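Local coordinates for protein heme oxygenase (Chlamydomonas reinhardtii, PDB 4RAJ) that probably cleaves heme with molecular oxygen to give biliverdin, carbon monoxide and iron, as heme oxygenases do, at residues A200-P203 with Q204-D208; E18-T21 with K22-S25; E126-L129 with A130-R134. One frame throughout, in Å; residues are numbered along the deposited sequence.

Interaction 1: A200-P203 with Q204-D208; sequences AAQP and QELQD
Gln202 lies alongside Leu206, the two side chains pointing the same way, and its length from CB to OE1 rests on a single methyl. CD2 of Leu206 is 3.7 Å from CG of Gln202 and 3.4 Å from OE1. With CG turned away from the carbonyl carbon (chi1 -55°) and the chain bent again at chi2, the amide of Gln202 folds back toward the preceding helix, where NE2 is bonded to the carbonyl of Trp198. The backbone of the same residue is held from 204-208: NE2 of Gln207 donates to O of Gln202 at 2.8 Å, nearly straight at 169°, with the acceptor in the plane of the donor amide but the donor tilted out of the carbonyl plane.

Pro203 stands at the N-cap of helix 204-227. It has no polar side chain to offer the first turn, but its carbonyl O takes the N-H of Gln207 at 3.1 Å and, weakly, that of Leu206. Within the helix, NE2 of Gln204 reaches OD1 of Asp208 one turn on, at 3.0 Å from above the carboxylate plane, an oxygen that also pairs with Arg23 of helix 20-27.

The contact lies at the surface and is held mainly by hydrogen bonds: the amide of Gln207 ties the carbonyl of Gln202 to the first turn, and the one apolar patch is where Leu206 lies alongside the Gln202 chain.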
loop_
_atom_site.group_PDB
_atom_site.type_symbol
_atom_site.label_atom_id
_atom_site.label_comp_id
_atom_site.label_asym_id
_atom_site.label_seq_id
_atom_site.Cartn_x
_atom_site.Cartn_y
_atom_site.Cartn_z
ATOM N N ALA A 200 -4.934 15.269 15.452
ATOM C CA ALA A 200 -5.694 15.911 16.519
ATOM C C ALA A 200 -5.665 17.441 16.426
ATOM O O ALA A 200 -6.539 18.111 16.972
ATOM C CB ALA A 200 -5.175 15.458 17.869
ATOM N N ALA A 201 -4.668 17.989 15.736
ATOM C CA ALA A 201 -4.553 19.437 15.569
ATOM C C ALA A 201 -5.328 19.960 14.355
ATOM O O ALA A 201 -5.338 21.165 14.088
ATOM C CB ALA A 201 -3.099 19.831 15.455
ATOM N N GLN A 202 -5.977 19.064 13.616
ATOM C CA GLN A 202 -6.703 19.473 12.415
ATOM C C GLN A 202 -8.176 19.767 12.687
ATOM O O GLN A 202 -8.766 19.209 13.613
ATOM C CB GLN A 202 -6.586 18.398 11.333
ATOM C CG GLN A 202 -5.139 18.028 10.990
ATOM C CD GLN A 202 -4.262 19.253 10.738
ATOM O OE1 GLN A 202 -4.557 20.083 9.874
ATOM N NE2 GLN A 202 -3.190 19.375 11.508
ATOM N N PRO A 203 -8.777 20.644 11.866
ATOM C CA PRO A 203 -10.219 20.913 11.924
ATOM C C PRO A 203 -11.024 19.622 11.777
ATOM O O PRO A 203 -10.576 18.700 11.075
ATOM C CB PRO A 203 -10.459 21.835 10.725
ATOM C CG PRO A 203 -9.151 22.467 10.466
ATOM C CD PRO A 203 -8.114 21.442 10.819
ATOM N N GLN A 204 -12.191 19.563 12.417
ATOM C CA GLN A 204 -13.034 18.372 12.357
ATOM C C GLN A 204 -13.325 17.924 10.911
ATOM O O GLN A 204 -13.403 16.717 10.625
ATOM C CB GLN A 204 -14.343 18.617 13.110
ATOM C CG GLN A 204 -15.130 17.348 13.371
ATOM C CD GLN A 204 -14.273 16.287 14.041
ATOM O OE1 GLN A 204 -13.585 16.559 15.029
ATOM N NE2 GLN A 204 -14.294 15.076 13.494
ATOM N N GLU A 205 -13.472 18.885 9.999
ATOM C CA GLU A 205 -13.779 18.562 8.602
ATOM C C GLU A 205 -12.670 17.732 7.963
ATOM O O GLU A 205 -12.942 16.770 7.237
ATOM C CB GLU A 205 -14.008 19.834 7.780
ATOM C CG GLU A 205 -15.311 20.566 8.092
ATOM C CD GLU A 205 -15.204 21.632 9.198
ATOM O OE1 GLU A 205 -14.194 21.673 9.961
ATOM O OE2 GLU A 205 -16.159 22.438 9.297
ATOM N N LEU A 206 -11.423 18.111 8.236
ATOM C CA LEU A 206 -10.253 17.394 7.722
ATOM C C LEU A 206 -10.089 16.027 8.387
ATOM O O LEU A 206 -9.728 15.052 7.732
ATOM C CB LEU A 206 -8.987 18.237 7.913
ATOM C CG LEU A 206 -7.704 17.732 7.244
ATOM C CD1 LEU A 206 -7.884 17.661 5.742
ATOM C CD2 LEU A 206 -6.536 18.628 7.594
ATOM N N GLN A 207 -10.353 15.950 9.690
ATOM C CA GLN A 207 -10.347 14.657 10.367
ATOM C C GLN A 207 -11.393 13.705 9.767
ATOM O O GLN A 207 -11.125 12.513 9.601
ATOM C CB GLN A 207 -10.585 14.840 11.866
ATOM C CG GLN A 207 -9.519 15.701 12.536
ATOM C CD GLN A 207 -9.571 15.619 14.049
ATOM O OE1 GLN A 207 -9.855 14.562 14.619
ATOM N NE2 GLN A 207 -9.306 16.740 14.709
ATOM N N ASP A 208 -12.585 14.228 9.449
ATOM C CA ASP A 208 -13.613 13.426 8.784
ATOM C C ASP A 208 -13.162 12.969 7.395
ATOM O O ASP A 208 -13.446 11.849 6.975
ATOM C CB ASP A 208 -14.927 14.209 8.644
ATOM C CG ASP A 208 -15.650 14.393 9.969
ATOM O OD1 ASP A 208 -15.258 13.744 10.974
ATOM O OD2 ASP A 208 -16.614 15.194 9.999
#

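Interaction 2: E18-T21 with K22-S25; sequences EPLT and KRLS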
loop_
_atom_site.group_PDB
_atom_site.type_symbol
_atom_site.label_atom_id
_atom_site.label_comp_id
_atom_site.label_asym_id
_atom_site.label_seq_id
_atom_site.Cartn_x
_atom_site.Cartn_y
_atom_site.Cartn_z
ATOM N N GLU A 18 -10.106 10.574 22.011
ATOM C CA GLU A 18 -9.872 9.376 21.208
ATOM C C GLU A 18 -8.953 9.664 20.024
ATOM O O GLU A 18 -9.219 10.559 19.218
ATOM C CB GLU A 18 -11.200 8.791 20.714
ATOM C CG GLU A 18 -11.065 7.808 19.556
ATOM C CD GLU A 18 -12.294 6.929 19.380
ATOM O OE1 GLU A 18 -12.475 5.995 20.196
ATOM O OE2 GLU A 18 -13.081 7.173 18.435
ATOM N N PRO A 19 -7.860 8.896 19.916
ATOM C CA PRO A 19 -6.886 9.101 18.842
ATOM C C PRO A 19 -7.478 8.801 17.464
ATOM O O PRO A 19 -8.320 7.906 17.324
ATOM C CB PRO A 19 -5.760 8.112 19.183
ATOM C CG PRO A 19 -6.056 7.612 20.580
ATOM C CD PRO A 19 -7.529 7.728 20.748
ATOM N N LEU A 20 -7.028 9.550 16.463
ATOM C CA LEU A 20 -7.507 9.398 15.092
ATOM C C LEU A 20 -7.340 7.963 14.587
ATOM O O LEU A 20 -8.231 7.413 13.933
ATOM C CB LEU A 20 -6.770 10.376 14.170
ATOM C CG LEU A 20 -7.357 10.624 12.778
ATOM C CD1 LEU A 20 -8.852 10.909 12.859
ATOM C CD2 LEU A 20 -6.635 11.777 12.108
ATOM N N THR A 21 -6.202 7.357 14.915
ATOM C CA THR A 21 -5.927 5.984 14.505
ATOM C C THR A 21 -7.013 5.034 14.990
ATOM O O THR A 21 -7.422 4.138 14.267
ATOM C CB THR A 21 -4.560 5.489 15.028
ATOM O OG1 THR A 21 -4.417 5.853 16.405
ATOM C CG2 THR A 21 -3.431 6.090 14.220
ATOM N N LYS A 22 -7.488 5.245 16.212
ATOM C CA LYS A 22 -8.485 4.357 16.782
ATOM C C LYS A 22 -9.851 4.613 16.156
ATOM O O LYS A 22 -10.623 3.684 15.932
ATOM C CB LYS A 22 -8.544 4.520 18.299
ATOM C CG LYS A 22 -9.261 3.383 19.000
ATOM C CD LYS A 22 -8.390 2.762 20.094
ATOM C CE LYS A 22 -8.516 3.509 21.412
ATOM N NZ LYS A 22 -7.540 3.014 22.423
ATOM N N ARG A 23 -10.151 5.876 15.869
ATOM C CA ARG A 23 -11.407 6.180 15.196
ATOM C C ARG A 23 -11.432 5.564 13.801
ATOM O O ARG A 23 -12.451 5.029 13.370
ATOM C CB ARG A 23 -11.646 7.690 15.106
ATOM C CG ARG A 23 -12.967 8.027 14.404
ATOM C CD ARG A 23 -13.547 9.352 14.846
ATOM N NE ARG A 23 -13.178 10.436 13.946
ATOM C CZ ARG A 23 -13.991 10.978 13.041
ATOM N NH1 ARG A 23 -15.235 10.547 12.906
ATOM N NH2 ARG A 23 -13.550 11.966 12.272
ATOM N N LEU A 24 -10.307 5.626 13.096
ATOM C CA LEU A 24 -10.250 5.078 11.747
ATOM C C LEU A 24 -10.331 3.558 11.764
ATOM O O LEU A 24 -11.117 2.963 11.027
ATOM C CB LEU A 24 -8.979 5.534 11.028
ATOM C CG LEU A 24 -9.099 6.802 10.172
ATOM C CD1 LEU A 24 -9.700 7.954 10.962
ATOM C CD2 LEU A 24 -7.745 7.214 9.625
ATOM N N SER A 25 -9.533 2.931 12.622
ATOM C CA SER A 25 -9.518 1.472 12.695
ATOM C C SER A 25 -10.874 0.905 13.120
ATOM O O SER A 25 -11.287 -0.140 12.628
ATOM C CB SER A 25 -8.416 1.000 13.643
ATOM O OG SER A 25 -7.165 1.494 13.196
#
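The carbonyl O of Thr21 accepts two hydrogen bonds from Ser25. Ser25 N donates to it at 2.9 Å, and Ser25 OG donates at 2.9 Å from the opposite face of the carbonyl plane. The hydroxyl gets there by standing beside its own backbone N (chi1 -58°), which aims it back down the helix; OG also bonds the hydroxyl of Tyr145, while OG1 of Thr21 is engaged by Asp196.

The helix is capped by Pro19, whose O accepts Arg23 N at 3.1 Å and, weakly, Lys22 N. Between Glu18 and Arg23 the charges are only loosely matched. The carboxylate of Glu18 is nearly coplanar with the guanidinium of Arg23, yet OE2 of Glu18 is 5.6 Å from NE of Arg23 and touches instead the aliphatic CB of that residue at 3.7 Å. The guanidinium has a firmer partner in helix 204-227, where NH2 of Arg23 forms a salt bridge with OD1 of Asp208.

Packing follows on the inner side, where CD1 of Leu20 meets CD1 of Leu24 at 3.6 Å. The same Leu24 methyl lies 3.4 Å from O of Leu20, and both leucines rest on helices 184-200 and 204-227.

The arrangement is that of an amphipathic helix start with proline at the N-cap, here opening the all-helical fold of the heme oxygenase family with its leucines turned into the bundle.

Interaction 3: E126-L129 with A130-R134; sequences EAHL and ASLGR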
loop_
_atom_site.group_PDB
_atom_site.type_symbol
_atom_site.label_atom_id
_atom_site.label_comp_id
_atom_site.label_asym_id
_atom_site.label_seq_id
_atom_site.Cartn_x
_atom_site.Cartn_y
_atom_site.Cartn_z
ATOM N N GLU A 126 -5.301 5.357 -9.282
ATOM C CA GLU A 126 -4.176 6.191 -9.719
ATOM C C GLU A 126 -4.596 7.648 -9.933
ATOM O O GLU A 126 -3.892 8.577 -9.532
ATOM C CB GLU A 126 -3.579 5.646 -11.009
ATOM C CG GLU A 126 -2.789 4.347 -10.855
ATOM C CD GLU A 126 -2.294 3.848 -12.197
ATOM O OE1 GLU A 126 -3.044 3.992 -13.186
ATOM O OE2 GLU A 126 -1.156 3.345 -12.269
ATOM N N ALA A 127 -5.745 7.832 -10.570
ATOM C CA ALA A 127 -6.272 9.164 -10.854
ATOM C C ALA A 127 -6.645 9.879 -9.566
ATOM O O ALA A 127 -6.366 11.072 -9.398
ATOM C CB ALA A 127 -7.472 9.064 -11.779
ATOM N N HIS A 128 -7.253 9.137 -8.648
ATOM C CA HIS A 128 -7.669 9.697 -7.369
ATOM C C HIS A 128 -6.470 10.175 -6.555
ATOM O O HIS A 128 -6.492 11.263 -5.984
ATOM C CB HIS A 128 -8.465 8.672 -6.566
ATOM C CG HIS A 128 -8.955 9.198 -5.254
ATOM N ND1 HIS A 128 -9.837 10.253 -5.163
ATOM C CD2 HIS A 128 -8.676 8.829 -3.983
ATOM C CE1 HIS A 128 -10.085 10.507 -3.889
ATOM N NE2 HIS A 128 -9.399 9.652 -3.154
ATOM N N LEU A 129 -5.426 9.355 -6.493
ATOM C CA LEU A 129 -4.219 9.723 -5.764
ATOM C C LEU A 129 -3.548 10.957 -6.361
ATOM O O LEU A 129 -3.102 11.851 -5.628
ATOM C CB LEU A 129 -3.228 8.548 -5.749
ATOM C CG LEU A 129 -3.696 7.359 -4.911
ATOM C CD1 LEU A 129 -2.824 6.116 -5.132
ATOM C CD2 LEU A 129 -3.696 7.738 -3.441
ATOM N N ALA A 130 -3.467 10.999 -7.689
ATOM C CA ALA A 130 -2.881 12.149 -8.374
ATOM C C ALA A 130 -3.673 13.411 -8.051
ATOM O O ALA A 130 -3.099 14.480 -7.808
ATOM C CB ALA A 130 -2.838 11.920 -9.873
ATOM N N SER A 131 -4.994 13.273 -8.035
ATOM C CA SER A 131 -5.873 14.392 -7.748
ATOM C C SER A 131 -5.708 14.873 -6.308
ATOM O O SER A 131 -5.745 16.073 -6.051
ATOM C CB SER A 131 -7.327 14.013 -8.012
ATOM O OG SER A 131 -8.166 15.152 -7.935
ATOM N N LEU A 132 -5.542 13.940 -5.372
ATOM C CA LEU A 132 -5.295 14.319 -3.993
ATOM C C LEU A 132 -3.981 15.070 -3.894
ATOM O O LEU A 132 -3.876 16.043 -3.156
ATOM C CB LEU A 132 -5.274 13.097 -3.072
ATOM C CG LEU A 132 -6.589 12.401 -2.741
ATOM C CD1 LEU A 132 -6.296 11.199 -1.837
ATOM C CD2 LEU A 132 -7.588 13.369 -2.072
ATOM N N GLY A 133 -2.988 14.625 -4.658
ATOM C CA GLY A 133 -1.667 15.228 -4.616
ATOM C C GLY A 133 -1.718 16.671 -5.073
ATOM O O GLY A 133 -1.008 17.531 -4.545
ATOM N N ARG A 134 -2.572 16.930 -6.056
ATOM C CA ARG A 134 -2.728 18.271 -6.599
ATOM C C ARG A 134 -3.514 19.181 -5.664
ATOM O O ARG A 134 -3.064 20.275 -5.346
ATOM C CB ARG A 134 -3.416 18.212 -7.965
ATOM C CG ARG A 134 -2.486 18.437 -9.152
ATOM C CD ARG A 134 -2.870 17.577 -10.356
ATOM N NE ARG A 134 -4.317 17.399 -10.492
ATOM C CZ ARG A 134 -4.897 16.251 -10.835
ATOM N NH1 ARG A 134 -4.156 15.178 -11.082
ATOM N NH2 ARG A 134 -6.218 16.170 -10.932
HETATM O O HOH W 1 -6.491 12.722 -11.647
#
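Leu132 packs against His128 one helical turn earlier. CB of Leu132 sits 3.6 Å from the carbonyl O of Leu129, grazing the backbone of the previous turn. CG, anti to the carbonyl carbon of its own residue (chi1 -73°), drops to 3.4 Å from O of His128 and at the same time stands over one face of the imidazole, 4.2 Å from the ring centroid and 21° off the ring normal. This is a CH-pi contact, offset toward the rim of the ring. CD1 then goes on to the NE2–CD2 side of that ring, 3.7 Å from NE2 of His128.

Both residues belong to helix 120-135 of the all-helical heme oxygenase fold, and the regular ladder from Ala130 N to Glu126 O through Gly133 N to Leu129 O sets the one-turn spacing on which the overlap depends. The leucine also reaches Leu140 and His143 on helix 140-151, a face it shares with Leu129.

With CG of His128 anti to the backbone N (chi1 -178°), the imidazole swings along the helix toward Leu132. What holds it there besides the leucine lies on helix 204-227: NE2 is hydrogen-bonded to OE1 of Glu213, and the ring meets that of His220. Elsewhere on the helix, Arg134 lays one face of its guanidinium over CA of Ser131, and a water at the edge of that group donates to O of Ala127 at 2.8 Å while accepting a weak bond from Arg134 NH1.

How the interactions relate
Interactions 1 and 2 lie on the same side of the molecule, their centres about 12 Å apart, and meet directly: the salt bridge between NH2 of Arg23 and OD1 of Asp208 joins the opening turns of helices 20-27 and 204-227. In both, a proline sits at the N-cap of the helix, but interaction 1 is a surface contact built on amides, whereas interaction 2 is partly buried and pairs its backbone and hydroxyl bonds with inward leucines. Interaction 3, also partly buried, lies within helix 120-135, away from its start, its centre about 20 Å from that of interaction 1, and touches neither of the others; there the side-chain contact is a CH-pi packing on an imidazole face. Helix 204-227 links all three.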